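Local structure of penicillin binding protein 2X (Streptococcus thermophilus, 5U47) at residues A[297-308]-A[370-380]; A[389-397]-A[411-419]. The protein is probably a septal transpeptidase that cross-links the peptides of adjacent peptidoglycan strands during cell division and is acylated by beta-lactam antibiotics. The protein carries 1 engineered substitution. All coordinates share one frame; numbering follows the deposited sequence. Where two conformers were deposited one is given.

Contact 1 (A[297-308]-A[370-380])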
ATOM      1  N   MET A 297       3.042  19.842  -5.914  1.00 26.62           N
ATOM      2  CA  MET A 297       2.153  20.469  -4.936  1.00 27.78           C
ATOM      3  C   MET A 297       1.449  21.699  -5.549  1.00 27.86           C
ATOM      4  O   MET A 297       0.402  22.087  -5.079  1.00 27.74           O
ATOM      5  CB  MET A 297       2.890  20.842  -3.638  1.00 28.77           C
ATOM      6  CG  MET A 297       2.014  21.440  -2.547  1.00 29.70           C
ATOM      7  SD  MET A 297       0.736  20.336  -1.882  1.00 33.01           S
ATOM      8  CE  MET A 297       1.729  19.174  -0.971  1.00 31.52           C
ATOM      9  N   LYS A 298       2.008  22.267  -6.616  1.00 27.25           N
ATOM     10  CA  LYS A 298       1.380  23.387  -7.325  1.00 29.44           C
ATOM     11  C   LYS A 298       0.025  23.004  -7.923  1.00 29.32           C
ATOM     12  O   LYS A 298      -0.759  23.883  -8.259  1.00 29.88           O
ATOM     13  CB  LYS A 298       2.288  23.921  -8.446  1.00 31.05           C
ATOM     14  CG  LYS A 298       3.617  24.471  -7.953  1.00 31.47           C
ATOM     15  CD  LYS A 298       4.517  24.968  -9.072  1.00 33.10           C
ATOM     16  CE  LYS A 298       5.731  25.673  -8.464  1.00 34.92           C
ATOM     17  NZ  LYS A 298       6.874  25.805  -9.375  1.00 35.11           N
ATOM     18  N   VAL A 299      -0.241  21.704  -8.068  1.00 28.38           N
ATOM     19  CA  VAL A 299      -1.533  21.228  -8.564  1.00 28.24           C
ATOM     20  C   VAL A 299      -2.560  21.597  -7.501  1.00 28.60           C
ATOM     21  O   VAL A 299      -3.601  22.183  -7.821  1.00 28.69           O
ATOM     22  CB  VAL A 299      -1.528  19.702  -8.836  1.00 26.95           C
ATOM     23  CG1 VAL A 299      -2.910  19.173  -9.189  1.00 27.33           C
ATOM     24  CG2 VAL A 299      -0.566  19.352  -9.969  1.00 27.04           C
ATOM     25  N   MET A 300      -2.264  21.258  -6.244  1.00 27.53           N
ATOM     26  CA  MET A 300      -3.156  21.591  -5.133  1.00 28.57           C
ATOM     27  C   MET A 300      -3.303  23.111  -5.018  1.00 29.36           C
ATOM     28  O   MET A 300      -4.415  23.614  -4.848  1.00 28.95           O
ATOM     29  CB  MET A 300      -2.640  21.037  -3.804  1.00 29.27           C
ATOM     30  CG  MET A 300      -2.811  19.548  -3.539  1.00 30.03           C
ATOM     31  SD  MET A 300      -1.999  18.377  -4.648  1.00 32.61           S
ATOM     32  CE  MET A 300      -3.282  18.103  -5.834  1.00 31.08           C
ATOM     33  N   LEU A 301      -2.176  23.827  -5.121  1.00 29.20           N
ATOM     34  CA  LEU A 301      -2.167  25.293  -5.024  1.00 30.44           C
ATOM     35  C   LEU A 301      -3.065  25.934  -6.045  1.00 30.42           C
ATOM     36  O   LEU A 301      -3.890  26.768  -5.704  1.00 32.58           O
ATOM     37  CB  LEU A 301      -0.772  25.868  -5.228  1.00 32.51           C
ATOM     38  CG  LEU A 301      -0.801  27.418  -5.181  1.00 35.15           C
ATOM     39  CD1 LEU A 301      -0.944  27.908  -3.750  1.00 36.66           C
ATOM     40  CD2 LEU A 301       0.415  28.006  -5.804  1.00 38.62           C
ATOM     41  N   LEU A 302      -2.866  25.567  -7.305  1.00 30.89           N
ATOM     42  CA  LEU A 302      -3.659  26.085  -8.399  1.00 31.09           C
ATOM     43  C   LEU A 302      -5.140  25.792  -8.213  1.00 30.70           C
ATOM     44  O   LEU A 302      -5.967  26.672  -8.459  1.00 31.45           O
ATOM     45  CB  LEU A 302      -3.186  25.504  -9.730  1.00 31.82           C
ATOM     46  CG  LEU A 302      -3.944  25.966 -10.979  1.00 32.79           C
ATOM     47  CD1 LEU A 302      -3.825  27.466 -11.164  1.00 35.14           C
ATOM     48  CD2 LEU A 302      -3.428  25.252 -12.212  1.00 33.26           C
ATOM     49  N   SER A 303      -5.474  24.572  -7.776  1.00 29.47           N
ATOM     50  CA  SER A 303      -6.887  24.213  -7.574  1.00 31.15           C
ATOM     51  C   SER A 303      -7.526  25.092  -6.506  1.00 31.52           C
ATOM     52  O   SER A 303      -8.694  25.455  -6.623  1.00 32.86           O
ATOM     53  CB  SER A 303      -7.072  22.739  -7.200  1.00 30.44           C
ATOM     54  OG  SER A 303      -6.605  22.445  -5.895  1.00 30.70           O
ATOM     55  N   ALA A 304      -6.753  25.401  -5.466  1.00 30.58           N
ATOM     56  CA  ALA A 304      -7.219  26.248  -4.365  1.00 32.31           C
ATOM     57  C   ALA A 304      -7.427  27.688  -4.838  1.00 33.41           C
ATOM     58  O   ALA A 304      -8.424  28.331  -4.499  1.00 33.33           O
ATOM     59  CB  ALA A 304      -6.233  26.206  -3.208  1.00 31.99           C
ATOM     60  N   ALA A 305      -6.476  28.190  -5.621  1.00 33.68           N
ATOM     61  CA  ALA A 305      -6.581  29.540  -6.163  1.00 34.79           C
ATOM     62  C   ALA A 305      -7.826  29.664  -7.032  1.00 35.45           C
ATOM     63  O   ALA A 305      -8.541  30.673  -6.957  1.00 35.87           O
ATOM     64  CB  ALA A 305      -5.339  29.899  -6.966  1.00 35.10           C
ATOM     65  N   ILE A 306      -8.090  28.649  -7.853  1.00 34.57           N
ATOM     66  CA  ILE A 306      -9.271  28.676  -8.724  1.00 35.82           C
ATOM     67  C   ILE A 306     -10.537  28.594  -7.880  1.00 36.99           C
ATOM     68  O   ILE A 306     -11.485  29.362  -8.097  1.00 39.31           O
ATOM     69  CB  ILE A 306      -9.229  27.563  -9.786  1.00 35.13           C
ATOM     70  CG1 ILE A 306      -8.071  27.837 -10.763  1.00 34.91           C
ATOM     71  CG2 ILE A 306     -10.561  27.490 -10.536  1.00 36.26           C
ATOM     72  CD1 ILE A 306      -7.771  26.703 -11.722  1.00 34.20           C
ATOM     73  N   ASN A 307     -10.535  27.683  -6.907  1.00 35.74           N
ATOM     74  CA  ASN A 307     -11.678  27.495  -6.009  1.00 36.37           C
ATOM     75  C   ASN A 307     -11.950  28.742  -5.122  1.00 38.02           C
ATOM     76  O   ASN A 307     -13.090  29.017  -4.786  1.00 38.15           O
ATOM     77  CB  ASN A 307     -11.476  26.283  -5.104  1.00 34.17           C
ATOM     78  CG  ASN A 307     -12.783  25.762  -4.556  1.00 36.05           C
ATOM     79  OD1 ASN A 307     -13.629  25.290  -5.316  1.00 36.82           O
ATOM     80  ND2 ASN A 307     -12.957  25.830  -3.245  1.00 36.95           N
ATOM     81  N   ASN A 308     -10.891  29.457  -4.747  1.00 38.31           N
ATOM     82  CA  ASN A 308     -10.993  30.656  -3.903  1.00 41.00           C
ATOM     83  C   ASN A 308     -11.516  31.858  -4.687  1.00 44.11           C
ATOM     84  O   ASN A 308     -11.923  32.845  -4.091  1.00 45.23           O
ATOM     85  CB  ASN A 308      -9.606  31.011  -3.336  1.00 40.45           C
ATOM     86  CG  ASN A 308      -9.661  32.041  -2.225  1.00 42.83           C
ATOM     87  OD1 ASN A 308     -10.421  31.897  -1.270  1.00 42.64           O
ATOM     88  ND2 ASN A 308      -8.812  33.076  -2.324  1.00 43.92           N
ATOM     89  N   VAL A 370      -6.092  30.982   4.458  1.00 40.84           N
ATOM     90  CA  VAL A 370      -6.847  30.254   3.438  1.00 40.20           C
ATOM     91  C   VAL A 370      -6.029  29.077   2.882  1.00 39.12           C
ATOM     92  O   VAL A 370      -6.497  27.935   2.883  1.00 37.67           O
ATOM     93  CB  VAL A 370      -7.311  31.199   2.301  1.00 40.72           C
ATOM     94  CG1 VAL A 370      -7.881  30.406   1.128  1.00 40.48           C
ATOM     95  CG2 VAL A 370      -8.360  32.191   2.824  1.00 42.82           C
ATOM     96  N   TRP A 371      -4.808  29.346   2.425  1.00 37.30           N
ATOM     97  CA  TRP A 371      -3.955  28.277   1.901  1.00 36.14           C
ATOM     98  C   TRP A 371      -3.741  27.161   2.932  1.00 36.26           C
ATOM     99  O   TRP A 371      -3.851  25.968   2.600  1.00 34.92           O
ATOM    100  CB  TRP A 371      -2.616  28.829   1.391  1.00 35.74           C
ATOM    101  CG  TRP A 371      -1.619  27.770   0.928  1.00 34.48           C
ATOM    102  CD1 TRP A 371      -0.319  27.641   1.326  1.00 35.20           C
ATOM    103  CD2 TRP A 371      -1.866  26.679   0.019  1.00 33.17           C
ATOM    104  NE1 TRP A 371       0.265  26.543   0.713  1.00 34.35           N
ATOM    105  CE2 TRP A 371      -0.665  25.942  -0.093  1.00 32.67           C
ATOM    106  CE3 TRP A 371      -2.987  26.254  -0.709  1.00 32.94           C
ATOM    107  CZ2 TRP A 371      -0.554  24.810  -0.905  1.00 31.27           C
ATOM    108  CZ3 TRP A 371      -2.880  25.129  -1.504  1.00 32.17           C
ATOM    109  CH2 TRP A 371      -1.671  24.420  -1.603  1.00 31.32           C
ATOM    110  N   SER A 372      -3.455  27.533   4.170  1.00 36.91           N
ATOM    111  CA  SER A 372      -3.214  26.552   5.215  1.00 38.49           C
ATOM    112  C   SER A 372      -4.469  25.657   5.455  1.00 38.39           C
ATOM    113  O   SER A 372      -4.353  24.441   5.741  1.00 35.50           O
ATOM    114  CB  SER A 372      -2.756  27.250   6.498  1.00 41.24           C
ATOM    115  OG  SER A 372      -2.618  26.316   7.561  1.00 43.90           O
ATOM    116  N   ASN A 373      -5.645  26.260   5.299  1.00 38.58           N
ATOM    117  CA  ASN A 373      -6.897  25.538   5.433  1.00 39.11           C
ATOM    118  C   ASN A 373      -7.098  24.581   4.243  1.00 36.84           C
ATOM    119  O   ASN A 373      -7.657  23.500   4.417  1.00 35.84           O
ATOM    120  CB  ASN A 373      -8.073  26.504   5.529  1.00 40.13           C
ATOM    121  CG  ASN A 373      -9.356  25.811   5.912  1.00 39.87           C
ATOM    122  OD1 ASN A 373     -10.313  25.795   5.139  1.00 39.06           O
ATOM    123  ND2 ASN A 373      -9.368  25.184   7.094  1.00 39.73           N
ATOM    124  N   TYR A 374      -6.671  24.985   3.039  1.00 36.43           N
ATOM    125  CA  TYR A 374      -6.752  24.080   1.869  1.00 35.79           C
ATOM    126  C   TYR A 374      -5.876  22.858   2.072  1.00 34.14           C
ATOM    127  O   TYR A 374      -6.287  21.748   1.731  1.00 33.81           O
ATOM    128  CB  TYR A 374      -6.438  24.765   0.527  1.00 34.97           C
ATOM    129  CG  TYR A 374      -7.635  25.458  -0.091  1.00 35.41           C
ATOM    130  CD1 TYR A 374      -8.657  24.716  -0.678  1.00 35.04           C
ATOM    131  CD2 TYR A 374      -7.752  26.856  -0.102  1.00 37.53           C
ATOM    132  CE1 TYR A 374      -9.765  25.329  -1.240  1.00 34.60           C
ATOM    133  CE2 TYR A 374      -8.858  27.478  -0.669  1.00 35.96           C
ATOM    134  CZ  TYR A 374      -9.859  26.707  -1.235  1.00 37.28           C
ATOM    135  OH  TYR A 374     -10.970  27.300  -1.801  1.00 36.86           O
ATOM    136  N   LEU A 375      -4.687  23.051   2.642  1.00 33.40           N
ATOM    137  CA  LEU A 375      -3.792  21.928   2.922  1.00 32.93           C
ATOM    138  C   LEU A 375      -4.432  20.996   3.954  1.00 34.37           C
ATOM    139  O   LEU A 375      -4.225  19.782   3.932  1.00 29.87           O
ATOM    140  CB  LEU A 375      -2.444  22.414   3.423  1.00 33.41           C
ATOM    141  CG  LEU A 375      -1.527  23.093   2.405  1.00 34.16           C
ATOM    142  CD1 LEU A 375      -0.385  23.796   3.112  1.00 34.57           C
ATOM    143  CD2 LEU A 375      -0.989  22.081   1.399  1.00 34.10           C
ATOM    144  N   SER A 376      -5.212  21.578   4.861  1.00 34.85           N
ATOM    145  CA  SER A 376      -5.907  20.793   5.866  1.00 34.68           C
ATOM    146  C   SER A 376      -7.061  20.009   5.191  1.00 32.38           C
ATOM    147  O   SER A 376      -7.243  18.819   5.458  1.00 33.36           O
ATOM    148  CB  SER A 376      -6.388  21.703   6.999  1.00 38.05           C
ATOM    149  OG  SER A 376      -6.921  20.930   8.053  1.00 42.51           O
ATOM    150  N   LEU A 377      -7.795  20.654   4.284  1.00 30.42           N
ATOM    151  CA  LEU A 377      -8.866  19.978   3.530  1.00 30.35           C
ATOM    152  C   LEU A 377      -8.318  18.839   2.655  1.00 28.61           C
ATOM    153  O   LEU A 377      -8.996  17.830   2.442  1.00 25.96           O
ATOM    154  CB  LEU A 377      -9.622  20.970   2.659  1.00 32.23           C
ATOM    155  CG  LEU A 377     -10.498  22.015   3.370  1.00 34.18           C
ATOM    156  CD1 LEU A 377     -11.090  22.954   2.342  1.00 34.63           C
ATOM    157  CD2 LEU A 377     -11.611  21.367   4.182  1.00 35.49           C
ATOM    158  N   TYR A 378      -7.102  19.038   2.137  1.00 27.78           N
ATOM    159  CA  TYR A 378      -6.380  18.022   1.371  1.00 26.91           C
ATOM    160  C   TYR A 378      -5.736  16.960   2.305  1.00 25.68           C
ATOM    161  O   TYR A 378      -5.135  15.992   1.830  1.00 24.97           O
ATOM    162  CB  TYR A 378      -5.341  18.658   0.447  1.00 26.18           C
ATOM    163  CG  TYR A 378      -5.859  19.043  -0.932  1.00 26.67           C
ATOM    164  CD1 TYR A 378      -6.188  18.054  -1.861  1.00 25.80           C
ATOM    165  CD2 TYR A 378      -5.953  20.384  -1.336  1.00 27.75           C
ATOM    166  CE1 TYR A 378      -6.624  18.376  -3.133  1.00 26.65           C
ATOM    167  CE2 TYR A 378      -6.397  20.723  -2.610  1.00 27.26           C
ATOM    168  CZ  TYR A 378      -6.723  19.715  -3.513  1.00 27.71           C
ATOM    169  OH  TYR A 378      -7.171  20.018  -4.791  1.00 28.05           O
ATOM    170  N   LYS A 379      -5.844  17.195   3.613  1.00 25.38           N
ATOM    171  CA  LYS A 379      -5.413  16.278   4.680  1.00 26.85           C
ATOM    172  C   LYS A 379      -3.921  16.055   4.875  1.00 26.45           C
ATOM    173  O   LYS A 379      -3.507  15.036   5.484  1.00 26.47           O
ATOM    174  CB  LYS A 379      -6.142  14.923   4.585  1.00 27.37           C
ATOM    175  CG  LYS A 379      -7.645  15.025   4.767  1.00 29.78           C
ATOM    176  CD  LYS A 379      -8.284  13.645   4.733  1.00 31.75           C
ATOM    177  CE  LYS A 379      -9.788  13.723   4.930  1.00 35.40           C
ATOM    178  NZ  LYS A 379     -10.159  14.112   6.319  1.00 38.50           N
ATOM    179  N   PHE A 380      -3.110  16.973   4.367  1.00 25.90           N
ATOM    180  CA  PHE A 380      -1.678  16.888   4.617  1.00 26.32           C
ATOM    181  C   PHE A 380      -1.423  16.976   6.108  1.00 26.88           C
ATOM    182  O   PHE A 380      -2.159  17.659   6.842  1.00 25.93           O
ATOM    183  CB  PHE A 380      -0.916  17.927   3.819  1.00 26.83           C
ATOM    184  CG  PHE A 380      -0.941  17.643   2.348  1.00 26.43           C
ATOM    185  CD1 PHE A 380      -0.216  16.585   1.846  1.00 25.51           C
ATOM    186  CD2 PHE A 380      -1.731  18.391   1.482  1.00 27.12           C
ATOM    187  CE1 PHE A 380      -0.232  16.282   0.497  1.00 26.67           C
ATOM    188  CE2 PHE A 380      -1.760  18.094   0.122  1.00 27.64           C
ATOM    189  CZ  PHE A 380      -1.006  17.039  -0.369  1.00 26.87           C
TER
HETATM  190  O   HOH W   1     -11.676  29.624  -0.860  1.00 38.65           O
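M297 swings CG anti to its backbone nitrogen (chi1 -177°) and then bends twice, which lays CE over one face of the F380 ring, 3.5 Å from CZ, with the sulfur oblique to the same ring: a Met-aromatic contact. M300 instead has CG anti to its carbonyl carbon (chi1 -76°) and seats that CG over the centre of the Y378 ring, 3.7 Å from the centroid. Aliphatic carbon on aromatic face recurs twice more: A304 CB meets the Y374 face 3.5 Å from CG, and L301 CD1 lies over the six-membered ring of W371, whose opposite face is covered by L375.

Both tyrosine hydroxyls are tied to the partner helix. Y378 OH donates to S303 OG at 2.7 Å, and S303 OG in turn donates to M300 O, an acceptor already taken by A304 N. Y374 OH accepts from N307 ND2 at 2.9 Å, close to the amide plane, while a water joins it to N308 OD1; N308 ND2 is hydrogen-bonded to S310.

Helix 368-377 thereby packs on the helix carrying K298 of the family's probable SxxK motif, axes 10.4 Å apart at 117°. Helix 356-366 lies beside L301 and W371, helix 463-478 beside S303, and helix 416-427 beside M300 and Y378.

Contact 2 (A[389-397]-A[411-419])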
ATOM      1  N   VAL A 389       0.580  -1.025   8.266  0.50 29.78           N
ATOM      2  CA  VAL A 389       1.154  -0.648   9.558  0.50 31.62           C
ATOM      3  C   VAL A 389       2.481   0.055   9.281  0.50 31.97           C
ATOM      4  O   VAL A 389       3.148  -0.232   8.283  0.50 31.63           O
ATOM      5  CB  VAL A 389       1.336  -1.845  10.512  0.50 33.80           C
ATOM      6  CG1 VAL A 389      -0.014  -2.508  10.775  0.50 34.63           C
ATOM      7  CG2 VAL A 389       2.343  -2.838   9.966  0.50 34.06           C
ATOM      8  N   GLY A 390       2.849   0.973  10.174  1.00 33.13           N
ATOM      9  CA  GLY A 390       4.076   1.793  10.047  1.00 32.17           C
ATOM     10  C   GLY A 390       3.985   2.966   9.076  1.00 31.88           C
ATOM     11  O   GLY A 390       4.986   3.392   8.500  1.00 32.00           O
ATOM     12  N   GLU A 391       2.784   3.480   8.853  1.00 29.72           N
ATOM     13  CA  GLU A 391       2.629   4.620   7.954  1.00 28.42           C
ATOM     14  C   GLU A 391       3.081   5.903   8.665  1.00 28.45           C
ATOM     15  O   GLU A 391       2.795   6.078   9.839  1.00 28.19           O
ATOM     16  CB  GLU A 391       1.165   4.760   7.533  1.00 27.77           C
ATOM     17  CG  GLU A 391       0.908   5.889   6.551  1.00 26.95           C
ATOM     18  CD  GLU A 391      -0.561   6.113   6.243  1.00 27.60           C
ATOM     19  OE1 GLU A 391      -1.439   5.590   6.999  1.00 27.44           O
ATOM     20  OE2 GLU A 391      -0.832   6.853   5.260  1.00 23.66           O
ATOM     21  N   SER A 392       3.761   6.793   7.940  1.00 27.64           N
ATOM     22  CA  SER A 392       4.199   8.086   8.492  1.00 29.22           C
ATOM     23  C   SER A 392       3.089   9.112   8.284  1.00 28.32           C
ATOM     24  O   SER A 392       2.212   8.925   7.412  1.00 27.32           O
ATOM     25  CB  SER A 392       5.485   8.550   7.817  1.00 29.75           C
ATOM     26  OG  SER A 392       6.520   7.625   8.049  1.00 29.36           O
ATOM     27  N   SER A 393       3.132  10.194   9.061  1.00 28.74           N
ATOM     28  CA  SER A 393       2.103  11.239   8.995  1.00 28.87           C
ATOM     29  C   SER A 393       2.466  12.492   8.216  1.00 28.42           C
ATOM     30  O   SER A 393       1.593  13.301   7.917  1.00 27.53           O
ATOM     31  CB  SER A 393       1.699  11.630  10.414  1.00 31.44           C
ATOM     32  OG  SER A 393       1.134  10.515  11.058  1.00 32.46           O
ATOM     33  N   GLY A 394       3.739  12.655   7.866  1.00 27.88           N
ATOM     34  CA  GLY A 394       4.173  13.861   7.214  1.00 29.01           C
ATOM     35  C   GLY A 394       4.321  14.948   8.280  1.00 30.53           C
ATOM     36  O   GLY A 394       4.102  14.712   9.481  1.00 30.66           O
ATOM     37  N   ILE A 395       4.719  16.131   7.847  1.00 31.98           N
ATOM     38  CA  ILE A 395       4.949  17.274   8.769  1.00 34.89           C
ATOM     39  C   ILE A 395       4.472  18.541   8.097  1.00 33.34           C
ATOM     40  O   ILE A 395       4.948  18.880   7.016  1.00 31.67           O
ATOM     41  CB  ILE A 395       6.447  17.435   9.129  1.00 37.06           C
ATOM     42  CG1 ILE A 395       7.015  16.133   9.709  1.00 38.14           C
ATOM     43  CG2 ILE A 395       6.657  18.586  10.128  1.00 40.61           C
ATOM     44  CD1 ILE A 395       8.524  16.149   9.927  1.00 39.93           C
ATOM     45  N   VAL A 396       3.531  19.239   8.729  1.00 33.79           N
ATOM     46  CA  VAL A 396       3.018  20.497   8.200  1.00 33.59           C
ATOM     47  C   VAL A 396       3.344  21.598   9.206  1.00 34.55           C
ATOM     48  O   VAL A 396       3.050  21.475  10.377  1.00 32.97           O
ATOM     49  CB  VAL A 396       1.520  20.427   7.927  1.00 34.62           C
ATOM     50  CG1 VAL A 396       1.010  21.769   7.416  1.00 35.36           C
ATOM     51  CG2 VAL A 396       1.229  19.312   6.931  1.00 35.32           C
ATOM     52  N   SER A 397       3.976  22.660   8.728  1.00 34.26           N
ATOM     53  CA  SER A 397       4.408  23.748   9.581  1.00 36.80           C
ATOM     54  C   SER A 397       3.415  24.882   9.579  1.00 37.98           C
ATOM     55  O   SER A 397       2.744  25.128   8.580  1.00 38.87           O
ATOM     56  CB  SER A 397       5.753  24.284   9.091  1.00 36.25           C
ATOM     57  OG  SER A 397       6.131  25.422   9.821  1.00 36.44           O
ATOM     58  N   GLY A 411       9.213  23.037   2.536  1.00 32.75           N
ATOM     59  CA  GLY A 411       8.825  23.399   3.900  1.00 34.49           C
ATOM     60  C   GLY A 411       7.613  22.627   4.394  1.00 33.33           C
ATOM     61  O   GLY A 411       6.967  23.029   5.366  1.00 34.97           O
ATOM     62  N   ILE A 412       7.308  21.530   3.709  1.00 31.85           N
ATOM     63  CA  ILE A 412       6.200  20.648   4.038  1.00 31.66           C
ATOM     64  C   ILE A 412       6.637  19.219   3.681  1.00 30.97           C
ATOM     65  O   ILE A 412       7.271  19.006   2.656  1.00 30.98           O
ATOM     66  CB  ILE A 412       4.892  21.050   3.308  1.00 31.78           C
ATOM     67  CG1 ILE A 412       3.731  20.148   3.743  1.00 32.79           C
ATOM     68  CG2 ILE A 412       5.039  20.990   1.789  1.00 32.36           C
ATOM     69  CD1 ILE A 412       2.375  20.634   3.284  1.00 32.47           C
ATOM     70  N   SER A 413       6.338  18.260   4.550  1.00 30.59           N
ATOM     71  CA  SER A 413       6.714  16.871   4.328  1.00 30.10           C
ATOM     72  C   SER A 413       5.490  16.019   4.142  1.00 28.66           C
ATOM     73  O   SER A 413       4.534  16.126   4.916  1.00 27.82           O
ATOM     74  CB  SER A 413       7.507  16.334   5.501  1.00 31.40           C
ATOM     75  OG  SER A 413       8.713  17.046   5.608  1.00 35.65           O
ATOM     76  N   VAL A 414       5.541  15.166   3.128  1.00 26.04           N
ATOM     77  CA  VAL A 414       4.433  14.258   2.793  1.00 24.83           C
ATOM     78  C   VAL A 414       4.928  12.835   2.557  1.00 23.70           C
ATOM     79  O   VAL A 414       6.138  12.598   2.476  1.00 23.90           O
ATOM     80  CB  VAL A 414       3.747  14.696   1.475  1.00 24.65           C
ATOM     81  CG1 VAL A 414       3.296  16.144   1.547  1.00 26.43           C
ATOM     82  CG2 VAL A 414       4.656  14.484   0.256  1.00 24.33           C
ATOM     83  N   THR A 415       3.986  11.896   2.453  1.00 22.93           N
ATOM     84  CA  THR A 415       4.269  10.548   2.021  1.00 22.40           C
ATOM     85  C   THR A 415       3.669  10.446   0.627  1.00 22.50           C
ATOM     86  O   THR A 415       2.803  11.249   0.236  1.00 21.70           O
ATOM     87  CB  THR A 415       3.592   9.472   2.890  1.00 22.84           C
ATOM     88  OG1 THR A 415       2.177   9.672   2.867  1.00 21.56           O
ATOM     89  CG2 THR A 415       4.077   9.564   4.293  1.00 24.24           C
ATOM     90  N   GLN A 416       4.119   9.452  -0.130  1.00 22.59           N
ATOM     91  CA  GLN A 416       3.611   9.238  -1.481  1.00 21.81           C
ATOM     92  C   GLN A 416       2.108   9.019  -1.449  1.00 22.44           C
ATOM     93  O   GLN A 416       1.367   9.562  -2.289  1.00 20.66           O
ATOM     94  CB  GLN A 416       4.291   8.022  -2.147  1.00 22.82           C
ATOM     95  CG  GLN A 416       3.679   7.747  -3.530  1.00 23.98           C
ATOM     96  CD  GLN A 416       4.215   6.553  -4.273  1.00 24.37           C
ATOM     97  OE1 GLN A 416       3.692   6.224  -5.341  1.00 26.05           O
ATOM     98  NE2 GLN A 416       5.222   5.873  -3.720  1.00 24.03           N
ATOM     99  N   VAL A 417       1.649   8.224  -0.484  1.00 20.04           N
ATOM    100  CA  VAL A 417       0.220   7.919  -0.412  1.00 20.19           C
ATOM    101  C   VAL A 417      -0.626   9.176  -0.081  1.00 20.28           C
ATOM    102  O   VAL A 417      -1.759   9.271  -0.529  1.00 20.09           O
ATOM    103  CB  VAL A 417      -0.061   6.696   0.470  1.00 20.31           C
ATOM    104  CG1 VAL A 417       0.215   7.013   1.943  1.00 20.78           C
ATOM    105  CG2 VAL A 417      -1.476   6.176   0.239  1.00 20.38           C
ATOM    106  N   GLN A 418      -0.074  10.141   0.666  1.00 20.47           N
ATOM    107  CA  GLN A 418      -0.781  11.427   0.893  1.00 21.51           C
ATOM    108  C   GLN A 418      -0.927  12.203  -0.427  1.00 22.13           C
ATOM    109  O   GLN A 418      -1.981  12.795  -0.714  1.00 21.33           O
ATOM    110  CB  GLN A 418      -0.072  12.273   1.939  1.00 20.96           C
ATOM    111  CG  GLN A 418      -0.249  11.752   3.350  1.00 21.89           C
ATOM    112  CD  GLN A 418       0.531  12.545   4.364  1.00 23.53           C
ATOM    113  OE1 GLN A 418       1.666  12.959   4.099  1.00 25.02           O
ATOM    114  NE2 GLN A 418      -0.052  12.733   5.549  1.00 23.07           N
ATOM    115  N   MET A 419       0.123  12.172  -1.252  1.00 21.90           N
ATOM    116  CA  MET A 419       0.040  12.816  -2.548  1.00 21.80           C
ATOM    117  C   MET A 419      -1.009  12.136  -3.422  1.00 21.56           C
ATOM    118  O   MET A 419      -1.796  12.804  -4.078  1.00 20.78           O
ATOM    119  CB  MET A 419       1.401  12.839  -3.257  1.00 23.12           C
ATOM    120  CG  MET A 419       2.449  13.702  -2.550  1.00 24.20           C
ATOM    121  SD  MET A 419       1.965  15.435  -2.350  1.00 26.76           S
ATOM    122  CE  MET A 419       1.848  15.993  -4.044  1.00 26.88           C
TER
HETATM  123  O   HOH W   2       0.790   8.961   4.980  1.00 30.23           O
HETATM  124  O   HOH W   3       7.134  20.875   7.632  0.50 27.57           O
HETATM  125  O   HOH W   4       4.333  23.017   6.028  1.00 36.78           O
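I395 and S413 face each other as an antiparallel hydrogen-bonded pair, the backbone core of this small two-stranded contact. S413 N reaches I395 O at 2.9 Å, and I395 N returns a bond to S413 O, also at 2.9 Å; beyond this pair the strands are only weakly bonded.

Hydrogen bonds from the Q418 side-chain amide continue the join beyond the strands. Q418, extended past CG, sends NE2 to S393 O at 2.9 Å, above the carbonyl plane, and the same nitrogen also serves I382 O. Its OE1 turns back to T415 N, while T415 OG1 accepts from Q418 N at 3.2 Å; Q418 thus both completes the capping box with the N-cap T415, at the start of helix 416-427, and holds the neighbouring segment.

Water fills the polar links at both ends. One molecule donates to E391 OE2 and S392 O and accepts from T415 OG1, and E391 OE2 has T384 as a further partner. Two others bridge G411 O to I395 O and to S397 N.

Apolar packing is modest: V396 CG2 lies alongside I412 CD1 at 4.0 Å. T415 CG2 adds a van der Waals touch on S392 CB at 3.9 Å.

The backbones of Y287 and Y291 hydrogen-bond to those of S392 and V414, while Q416 and M419 of the helix lean on Y544 of strand 541-548.

Contacts 1 and 2 lie in series along the chain, the first closing before the second opens, and their centres are 16 Å apart within the transpeptidase domain. F380 joins them: following helix 368-377, it packs against V414 and M419, while M297 CE also meets M419 SD. Helix 416-427, which starts in contact 2, runs on to touch M300 and Y378 of contact 1, so this helix and F380 tie the two contacts together. Helix 297-308 carries K298, whose NZ is hydrogen-bonded to S295, S354 and N356 in a pattern consistent with the SxxK motif of penicillin-binding enzymes; contact 1 packs the helix that probably carries the active-site lysine.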